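Local coordinates for probable protein phosphatase 2C 50 (Oryza sativa subsp. japonica, PDB 5ZCG) that probably removes phosphate from phosphoserine and phosphothreonine residues of proteins, as a magnesium-dependent phosphatase of the PP2C family, at residues M301-A304 against L305-S309; G250-V254 against V255-E259; C261-A264 against R265-I268. The protein carries 5 engineered substitutions. One frame throughout, in Å; residues are numbered along the deposited sequence.

Contact 1: residues M301-A304 against L305-S309; sequences MRLA and LKKGS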
ATOM      1  N   MET A 301      12.114  17.142   4.239  1.00 33.68           N
ATOM      2  CA  MET A 301      12.096  16.059   5.226  1.00 35.93           C
ATOM      3  C   MET A 301      12.111  16.586   6.653  1.00 37.64           C
ATOM      4  O   MET A 301      11.230  16.254   7.463  1.00 41.61           O
ATOM      5  CB  MET A 301      13.294  15.129   4.987  1.00 39.72           C
ATOM      6  CG  MET A 301      13.493  14.035   6.033  1.00 45.19           C
ATOM      7  SD  MET A 301      14.559  12.694   5.459  1.00 53.34           S
ATOM      8  CE  MET A 301      15.993  12.913   6.518  1.00 55.11           C
ATOM      9  N   ARG A 302      13.097  17.421   6.963  1.00 37.20           N
ATOM     10  CA  ARG A 302      13.226  17.945   8.314  1.00 44.70           C
ATOM     11  C   ARG A 302      12.031  18.809   8.697  1.00 43.26           C
ATOM     12  O   ARG A 302      11.602  18.793   9.859  1.00 46.03           O
ATOM     13  CB  ARG A 302      14.536  18.729   8.453  1.00 48.15           C
ATOM     14  CG  ARG A 302      15.725  17.864   8.845  1.00 54.80           C
ATOM     15  CD  ARG A 302      16.979  18.227   8.067  1.00 60.81           C
ATOM     16  NE  ARG A 302      17.055  19.653   7.758  1.00 68.42           N
ATOM     17  CZ  ARG A 302      17.975  20.198   6.965  1.00 70.95           C
ATOM     18  NH1 ARG A 302      18.904  19.436   6.403  1.00 70.36           N
ATOM     19  NH2 ARG A 302      17.971  21.505   6.740  1.00 73.06           N
ATOM     20  N   LEU A 303      11.468  19.542   7.736  1.00 44.19           N
ATOM     21  CA  LEU A 303      10.259  20.319   7.979  1.00 43.65           C
ATOM     22  C   LEU A 303       9.109  19.418   8.396  1.00 45.28           C
ATOM     23  O   LEU A 303       8.425  19.686   9.392  1.00 45.17           O
ATOM     24  CB  LEU A 303       9.881  21.092   6.713  1.00 43.13           C
ATOM     25  CG  LEU A 303       8.567  21.871   6.742  1.00 39.45           C
ATOM     26  CD1 LEU A 303       8.504  22.764   7.987  1.00 44.43           C
ATOM     27  CD2 LEU A 303       8.404  22.686   5.472  1.00 35.39           C
ATOM     28  N   ALA A 304       8.884  18.337   7.639  1.00 40.09           N
ATOM     29  CA  ALA A 304       7.823  17.403   7.995  1.00 36.93           C
ATOM     30  C   ALA A 304       8.039  16.853   9.397  1.00 40.57           C
ATOM     31  O   ALA A 304       7.088  16.731  10.179  1.00 35.83           O
ATOM     32  CB  ALA A 304       7.747  16.264   6.976  1.00 29.63           C
ATOM     33  N   LEU A 305       9.283  16.511   9.733  1.00 44.82           N
ATOM     34  CA  LEU A 305       9.570  16.046  11.086  1.00 45.48           C
ATOM     35  C   LEU A 305       9.207  17.107  12.120  1.00 50.14           C
ATOM     36  O   LEU A 305       8.561  16.810  13.133  1.00 52.05           O
ATOM     37  CB  LEU A 305      11.043  15.663  11.207  1.00 47.50           C
ATOM     38  CG  LEU A 305      11.391  14.226  10.823  1.00 46.28           C
ATOM     39  CD1 LEU A 305      12.884  13.971  10.974  1.00 49.14           C
ATOM     40  CD2 LEU A 305      10.590  13.252  11.664  1.00 42.95           C
ATOM     41  N   LYS A 306       9.595  18.361  11.866  1.00 50.43           N
ATOM     42  CA  LYS A 306       9.347  19.439  12.820  1.00 48.86           C
ATOM     43  C   LYS A 306       7.858  19.691  13.034  1.00 48.08           C
ATOM     44  O   LYS A 306       7.451  20.093  14.130  1.00 49.84           O
ATOM     45  CB  LYS A 306      10.043  20.717  12.350  1.00 50.60           C
ATOM     46  CG  LYS A 306      10.011  21.882  13.343  1.00 54.63           C
ATOM     47  CD  LYS A 306      10.692  21.541  14.666  1.00 57.49           C
ATOM     48  CE  LYS A 306      10.739  22.763  15.582  1.00 58.91           C
ATOM     49  NZ  LYS A 306      11.233  22.445  16.954  1.00 60.90           N
ATOM     50  N   LYS A 307       7.032  19.481  12.011  1.00 44.60           N
ATOM     51  CA  LYS A 307       5.604  19.750  12.121  1.00 44.49           C
ATOM     52  C   LYS A 307       4.815  18.557  12.644  1.00 39.92           C
ATOM     53  O   LYS A 307       3.579  18.565  12.590  1.00 34.85           O
ATOM     54  CB  LYS A 307       5.037  20.214  10.780  1.00 44.56           C
ATOM     55  CG  LYS A 307       5.860  21.317  10.124  1.00 50.44           C
ATOM     56  CD  LYS A 307       5.090  22.067   9.039  1.00 54.21           C
ATOM     57  CE  LYS A 307       3.600  22.182   9.345  1.00 51.67           C
ATOM     58  NZ  LYS A 307       2.923  23.090   8.370  1.00 48.18           N
ATOM     59  N   GLY A 308       5.497  17.551  13.173  1.00 41.14           N
ATOM     60  CA  GLY A 308       4.844  16.497  13.918  1.00 39.43           C
ATOM     61  C   GLY A 308       4.480  15.257  13.137  1.00 39.66           C
ATOM     62  O   GLY A 308       3.695  14.447  13.643  1.00 37.89           O
ATOM     63  N   SER A 309       5.016  15.076  11.928  1.00 38.68           N
ATOM     64  CA  SER A 309       4.681  13.894  11.142  1.00 34.55           C
ATOM     65  C   SER A 309       5.108  12.631  11.877  1.00 35.00           C
ATOM     66  O   SER A 309       6.253  12.516  12.323  1.00 35.26           O
ATOM     67  CB  SER A 309       5.353  13.953   9.771  1.00 39.93           C
ATOM     68  OG  SER A 309       5.146  12.744   9.050  1.00 41.46           O
TER

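Contact 2: residues G250-V254 against V255-E259; sequences GLWDV and VSNEE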
ATOM      1  N   GLY A 250       4.039  10.942   4.380  1.00 36.08           N
ATOM      2  CA  GLY A 250       4.801  11.480   5.496  1.00 33.59           C
ATOM      3  C   GLY A 250       5.092  12.962   5.354  1.00 36.61           C
ATOM      4  O   GLY A 250       5.255  13.669   6.356  1.00 34.06           O
ATOM      5  N   LEU A 251       5.184  13.451   4.118  1.00 35.13           N
ATOM      6  CA  LEU A 251       5.286  14.887   3.872  1.00 38.54           C
ATOM      7  C   LEU A 251       3.904  15.534   3.785  1.00 36.82           C
ATOM      8  O   LEU A 251       3.593  16.454   4.551  1.00 34.00           O
ATOM      9  CB  LEU A 251       6.080  15.154   2.586  1.00 32.29           C
ATOM     10  CG  LEU A 251       6.209  16.628   2.190  1.00 32.42           C
ATOM     11  CD1 LEU A 251       6.870  17.422   3.319  1.00 28.67           C
ATOM     12  CD2 LEU A 251       6.993  16.805   0.891  1.00 26.64           C
ATOM     13  N   TRP A 252       3.055  15.028   2.883  1.00 30.59           N
ATOM     14  CA  TRP A 252       1.803  15.696   2.538  1.00 32.91           C
ATOM     15  C   TRP A 252       0.782  15.682   3.667  1.00 38.16           C
ATOM     16  O   TRP A 252      -0.158  16.484   3.638  1.00 40.03           O
ATOM     17  CB  TRP A 252       1.193  15.054   1.288  1.00 33.76           C
ATOM     18  CG  TRP A 252       2.145  14.955   0.125  1.00 37.31           C
ATOM     19  CD1 TRP A 252       2.577  13.813  -0.486  1.00 39.64           C
ATOM     20  CD2 TRP A 252       2.778  16.042  -0.563  1.00 38.30           C
ATOM     21  NE1 TRP A 252       3.441  14.121  -1.514  1.00 40.54           N
ATOM     22  CE2 TRP A 252       3.582  15.483  -1.580  1.00 40.66           C
ATOM     23  CE3 TRP A 252       2.745  17.434  -0.419  1.00 38.83           C
ATOM     24  CZ2 TRP A 252       4.346  16.267  -2.444  1.00 41.41           C
ATOM     25  CZ3 TRP A 252       3.503  18.209  -1.279  1.00 41.53           C
ATOM     26  CH2 TRP A 252       4.293  17.623  -2.278  1.00 40.40           C
ATOM     27  N   ASP A 253       0.932  14.799   4.656  1.00 37.79           N
ATOM     28  CA  ASP A 253       0.005  14.825   5.785  1.00 39.43           C
ATOM     29  C   ASP A 253       0.135  16.116   6.587  1.00 38.18           C
ATOM     30  O   ASP A 253      -0.859  16.596   7.144  1.00 38.53           O
ATOM     31  CB  ASP A 253       0.223  13.605   6.680  1.00 38.55           C
ATOM     32  CG  ASP A 253      -0.434  12.345   6.123  1.00 41.55           C
ATOM     33  OD1 ASP A 253      -1.361  12.467   5.291  1.00 40.25           O
ATOM     34  OD2 ASP A 253      -0.021  11.232   6.511  1.00 42.66           O
ATOM     35  N   VAL A 254       1.329  16.704   6.642  1.00 37.22           N
ATOM     36  CA  VAL A 254       1.574  17.884   7.465  1.00 38.87           C
ATOM     37  C   VAL A 254       2.030  19.098   6.668  1.00 39.51           C
ATOM     38  O   VAL A 254       2.116  20.191   7.243  1.00 38.90           O
ATOM     39  CB  VAL A 254       2.599  17.586   8.580  1.00 38.15           C
ATOM     40  CG1 VAL A 254       2.075  16.488   9.508  1.00 40.91           C
ATOM     41  CG2 VAL A 254       3.951  17.209   7.971  1.00 27.00           C
ATOM     42  N   VAL A 255       2.338  18.962   5.380  1.00 39.08           N
ATOM     43  CA  VAL A 255       2.794  20.085   4.568  1.00 35.45           C
ATOM     44  C   VAL A 255       1.907  20.185   3.337  1.00 37.31           C
ATOM     45  O   VAL A 255       1.636  19.174   2.676  1.00 39.63           O
ATOM     46  CB  VAL A 255       4.276  19.944   4.170  1.00 36.77           C
ATOM     47  CG1 VAL A 255       4.724  21.140   3.347  1.00 38.14           C
ATOM     48  CG2 VAL A 255       5.151  19.804   5.414  1.00 37.06           C
ATOM     49  N   SER A 256       1.449  21.395   3.031  1.00 36.94           N
ATOM     50  CA  SER A 256       0.608  21.596   1.861  1.00 40.18           C
ATOM     51  C   SER A 256       1.449  21.624   0.580  1.00 37.06           C
ATOM     52  O   SER A 256       2.678  21.750   0.607  1.00 36.22           O
ATOM     53  CB  SER A 256      -0.184  22.895   1.998  1.00 37.20           C
ATOM     54  OG  SER A 256       0.688  24.011   1.989  1.00 38.97           O
ATOM     55  N   ASN A 257       0.760  21.500  -0.559  1.00 37.56           N
ATOM     56  CA  ASN A 257       1.424  21.621  -1.857  1.00 38.64           C
ATOM     57  C   ASN A 257       2.126  22.969  -1.993  1.00 42.52           C
ATOM     58  O   ASN A 257       3.259  23.048  -2.488  1.00 43.31           O
ATOM     59  CB  ASN A 257       0.403  21.441  -2.982  1.00 38.51           C
ATOM     60  CG  ASN A 257      -0.208  20.054  -3.009  1.00 39.53           C
ATOM     61  OD1 ASN A 257       0.269  19.136  -2.340  1.00 37.65           O
ATOM     62  ND2 ASN A 257      -1.272  19.894  -3.788  1.00 39.95           N
ATOM     63  N   GLU A 258       1.468  24.037  -1.537  1.00 48.65           N
ATOM     64  CA  GLU A 258       1.997  25.390  -1.670  1.00 51.69           C
ATOM     65  C   GLU A 258       3.281  25.565  -0.865  1.00 49.43           C
ATOM     66  O   GLU A 258       4.285  26.084  -1.374  1.00 51.60           O
ATOM     67  CB  GLU A 258       0.937  26.399  -1.213  1.00 53.86           C
ATOM     68  CG  GLU A 258      -0.386  26.379  -1.998  1.00 59.37           C
ATOM     69  CD  GLU A 258      -1.208  25.096  -1.833  1.00 61.72           C
ATOM     70  OE1 GLU A 258      -0.890  24.266  -0.953  1.00 60.49           O
ATOM     71  OE2 GLU A 258      -2.173  24.911  -2.606  1.00 63.00           O
ATOM     72  N   GLU A 259       3.270  25.125   0.398  1.00 47.06           N
ATOM     73  CA  GLU A 259       4.456  25.268   1.236  1.00 48.93           C
ATOM     74  C   GLU A 259       5.602  24.419   0.708  1.00 47.77           C
ATOM     75  O   GLU A 259       6.757  24.859   0.712  1.00 49.12           O
ATOM     76  CB  GLU A 259       4.135  24.894   2.682  1.00 52.60           C
ATOM     77  CG  GLU A 259       5.291  25.161   3.645  1.00 57.95           C
ATOM     78  CD  GLU A 259       4.879  25.097   5.107  1.00 63.16           C
ATOM     79  OE1 GLU A 259       3.980  24.298   5.450  1.00 64.09           O
ATOM     80  OE2 GLU A 259       5.462  25.849   5.916  1.00 67.16           O
TER
HETATM   81  O   HOH W   1      -0.444  18.109   1.626  1.00 34.55           O

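Contact 3: residues C261-A264 against R265-I268; sequences CKVA and RRQI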
ATOM      1  N   CYS A 261       6.175  23.516  -2.436  1.00 36.47           N
ATOM      2  CA  CYS A 261       6.730  24.144  -3.633  1.00 36.22           C
ATOM      3  C   CYS A 261       7.593  25.348  -3.278  1.00 40.00           C
ATOM      4  O   CYS A 261       8.718  25.494  -3.781  1.00 46.31           O
ATOM      5  CB  CYS A 261       5.600  24.548  -4.579  1.00 38.08           C
ATOM      6  SG  CYS A 261       4.883  23.155  -5.467  1.00 43.91           S
ATOM      7  N   LYS A 262       7.079  26.229  -2.416  1.00 37.63           N
ATOM      8  CA  LYS A 262       7.847  27.410  -2.026  1.00 41.20           C
ATOM      9  C   LYS A 262       9.175  27.015  -1.389  1.00 39.18           C
ATOM     10  O   LYS A 262      10.242  27.499  -1.793  1.00 39.88           O
ATOM     11  CB  LYS A 262       7.018  28.278  -1.080  1.00 40.28           C
ATOM     12  CG  LYS A 262       5.851  28.966  -1.776  1.00 48.47           C
ATOM     13  CD  LYS A 262       5.066  29.882  -0.846  1.00 58.75           C
ATOM     14  CE  LYS A 262       3.787  30.356  -1.519  1.00 63.56           C
ATOM     15  NZ  LYS A 262       4.017  30.682  -2.961  1.00 64.50           N
ATOM     16  N   VAL A 263       9.129  26.106  -0.411  1.00 34.20           N
ATOM     17  CA  VAL A 263      10.340  25.697   0.293  1.00 35.60           C
ATOM     18  C   VAL A 263      11.342  25.083  -0.678  1.00 37.21           C
ATOM     19  O   VAL A 263      12.527  25.426  -0.663  1.00 40.29           O
ATOM     20  CB  VAL A 263       9.988  24.728   1.438  1.00 36.18           C
ATOM     21  CG1 VAL A 263      11.227  23.981   1.898  1.00 34.61           C
ATOM     22  CG2 VAL A 263       9.367  25.490   2.609  1.00 41.88           C
ATOM     23  N   ALA A 264      10.882  24.184  -1.557  1.00 37.30           N
ATOM     24  CA  ALA A 264      11.808  23.502  -2.458  1.00 34.86           C
ATOM     25  C   ALA A 264      12.483  24.484  -3.405  1.00 34.07           C
ATOM     26  O   ALA A 264      13.716  24.474  -3.558  1.00 38.87           O
ATOM     27  CB  ALA A 264      11.068  22.412  -3.245  1.00 30.83           C
ATOM     28  N   ARG A 265      11.689  25.342  -4.055  1.00 36.99           N
ATOM     29  CA  ARG A 265      12.268  26.273  -5.020  1.00 41.80           C
ATOM     30  C   ARG A 265      13.225  27.257  -4.352  1.00 43.73           C
ATOM     31  O   ARG A 265      14.338  27.499  -4.856  1.00 41.79           O
ATOM     32  CB  ARG A 265      11.141  27.006  -5.749  1.00 44.56           C
ATOM     33  CG  ARG A 265      11.542  28.344  -6.343  1.00 50.91           C
ATOM     34  CD  ARG A 265      10.334  29.094  -6.886  1.00 57.99           C
ATOM     35  NE  ARG A 265      10.740  30.282  -7.633  1.00 64.25           N
ATOM     36  CZ  ARG A 265      11.061  31.443  -7.072  1.00 66.02           C
ATOM     37  NH1 ARG A 265      11.021  31.574  -5.752  1.00 66.84           N
ATOM     38  NH2 ARG A 265      11.424  32.474  -7.824  1.00 66.15           N
ATOM     39  N   ARG A 266      12.848  27.779  -3.183  1.00 43.85           N
ATOM     40  CA  ARG A 266      13.700  28.766  -2.543  1.00 44.14           C
ATOM     41  C   ARG A 266      14.959  28.090  -1.983  1.00 39.90           C
ATOM     42  O   ARG A 266      16.044  28.677  -1.985  1.00 40.14           O
ATOM     43  CB  ARG A 266      12.939  29.511  -1.456  1.00 50.16           C
ATOM     44  CG  ARG A 266      13.805  29.945  -0.280  1.00 54.65           C
ATOM     45  CD  ARG A 266      13.059  30.831   0.683  1.00 56.79           C
ATOM     46  NE  ARG A 266      11.878  30.170   1.226  1.00 61.38           N
ATOM     47  CZ  ARG A 266      11.895  29.035   1.922  1.00 56.74           C
ATOM     48  NH1 ARG A 266      13.037  28.407   2.182  1.00 56.30           N
ATOM     49  NH2 ARG A 266      10.761  28.519   2.357  1.00 52.44           N
ATOM     50  N   GLN A 267      14.857  26.828  -1.536  1.00 38.64           N
ATOM     51  CA  GLN A 267      16.044  26.107  -1.081  1.00 39.54           C
ATOM     52  C   GLN A 267      17.024  25.890  -2.222  1.00 38.96           C
ATOM     53  O   GLN A 267      18.234  26.028  -2.034  1.00 37.91           O
ATOM     54  CB  GLN A 267      15.626  24.780  -0.447  1.00 36.35           C
ATOM     55  CG  GLN A 267      15.241  24.916   1.015  1.00 38.86           C
ATOM     56  CD  GLN A 267      16.349  25.524   1.855  1.00 45.96           C
ATOM     57  OE1 GLN A 267      17.459  24.991   1.908  1.00 50.17           O
ATOM     58  NE2 GLN A 267      16.053  26.642   2.518  1.00 40.10           N
ATOM     59  N   ILE A 268      16.530  25.537  -3.412  1.00 39.23           N
ATOM     60  CA  ILE A 268      17.438  25.338  -4.543  1.00 38.02           C
ATOM     61  C   ILE A 268      18.151  26.645  -4.886  1.00 37.98           C
ATOM     62  O   ILE A 268      19.391  26.695  -5.012  1.00 42.63           O
ATOM     63  CB  ILE A 268      16.671  24.771  -5.752  1.00 38.91           C
ATOM     64  CG1 ILE A 268      16.324  23.289  -5.524  1.00 39.51           C
ATOM     65  CG2 ILE A 268      17.474  24.958  -7.030  1.00 39.70           C
ATOM     66  CD1 ILE A 268      15.196  22.763  -6.409  1.00 39.23           C
TER

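Contact 1: residues M301-A304 against L305-S309
Leu-305 N and Lys-306 N close the last regular turns of helix 291-306 on Met-301 O and Arg-302 O, and a Schellman motif then ends the helix, with Ser-309 N reaching back to Ala-304 O (3.2 Å) and Gly-308 N to Leu-305 O. Gly-308 is the C-prime residue; at its positive phi of 95° a side chain would jam against the carbonyl O of Lys-307. Ala-304 O also takes a weak bond from Lys-307 N at 3.3 Å, while the main bond of Lys-307 N runs to Leu-303 O (3.0 Å). Among the side chains, Leu-303 and Lys-307 lie side by side and point the same way, the methyl Leu-303 CD1 resting on Lys-307 CD at 3.6 Å. The lysine chain then bends at chi3, and its NZ makes a weak hydrogen bond to Val-254 O. Ala-304 turns its methyl inward onto Ile-313 of strand 313-319 and onto Val-254. Past the glycine, the chain heads for the metal site, where Asp-311 binds magnesium. A chi1 of 174° turns Ser-309 OG toward Gly-250 O, to which it is hydrogen-bonded, and Ser-309 CB sits 3.3 Å from Ala-304 O.

Contact 2: residues G250-V254 against V255-E259
A tight turn joins the short helix 249-252 to the N-cap of helix 257-274 in this PP2C phosphatase fold, a few residues after the magnesium ligand Asp-249. Leu-251 O grips the turn with two bonds, from Val-254 N and from Val-255 N, the latter 2.9 Å long and in the carbonyl plane but bent to 135° at the hydrogen. Beside it the methyl Leu-251 CD1 meets Val-255 CG2 at 3.6 Å, the two side chains crossing obliquely, and Val-254 CG2 packs on the same valine methyl. Elsewhere on the turn one water donates to both Trp-252 O and Val-255 O, each at 2.6 Å, bridging two carbonyls that could not bond to each other. Ser-256 caps the helix that follows: its OG accepts from Glu-259 N at 3.2 Å, nearly straight.

Trp-252 carries the longer reach. With its CG anti to the carbonyl carbon (chi1 -52°), the indole extends toward the start of the next helix, and its benzo corner CZ3 comes within 3.5 Å of Asn-257 OD1. Ring and amide planes stand 89° apart. Arg-165 serves both groups, making a cation-pi contact with the indole and a hydrogen bond to Asn-257 OD1. An alanine here would remove the indole, and is likely to leave Arg-165 without its aromatic partner and open a gap between the turn and Val-167 of strand 165-170. Because Asn-257 OD1 accepts from Arg-165, the positive charge would probably polarise the amide and favour this setting of it.

Contact 3: residues C261-A264 against R265-I268
Val-263 sets its methyl CG2 against the guanidinium of Arg-266, 3.3 Å from NH2, one turn along helix 257-274. The pair is an i to i+3 contact on a regular alpha-helix, and the two side chains cross at a slant. The arginine chain leaves the helix with an intermediate chi1 of 148° and bends at chi3, which folds the guanidinium back over the preceding turn. Arg-266 NH2 consequently also lies 3.5 Å from Val-263 CA, and Lys-262 O sits over one face of the group, toward its rim. The charged end therefore lies along the helix backbone, with the valine methyl beside it.

Four i to i+4 backbone bonds hold these residues together: Arg-265 N to Cys-261 O, Arg-266 N to Lys-262 O, Gln-267 N to Val-263 O and Ile-268 N to Ala-264 O. The first is the straightest, at 172°.

The helix packs by its small and apolar residues. Cys-261 and Ala-264 rest on Ile-245 of strand 241-247, and Ile-268 reaches Val-317 of strand 313-319, so this face lies against the five-stranded sheet of the PP2C sandwich. Val-263 and Gln-267 instead meet Tyr-299 of the neighbouring helix 291-306. Arg-265 NE makes a long, weak ion pair with Asp-242. Gln-267 bends at chi2, and its CG lies 3.2 Å from Val-263 O, the carbonyl to which its own N is bonded.

All three contacts are local. Contact 2 runs from the short helix 249-252 into helix 257-274, whose regular middle forms contact 3; contact 1 is the C-terminal end of helix 291-306. The 250-254 part of contact 2 and the end of contact 1 lie near the magnesium ions, joined by a serine hydrogen bond and by the weak approach of Lys-307 NZ to Val-254 O and Glu-259 OE1. Contact 3 meets contact 1 at an apolar touch, Leu-303 CD2 on Val-263 CG2. It has the larger share of buried residues, while contact 1 is the most open, with Arg-302, Lys-306, Lys-307 and Gly-308 exposed. Capping and turn bonds mark the helix ends, plain helical bonds contact 3.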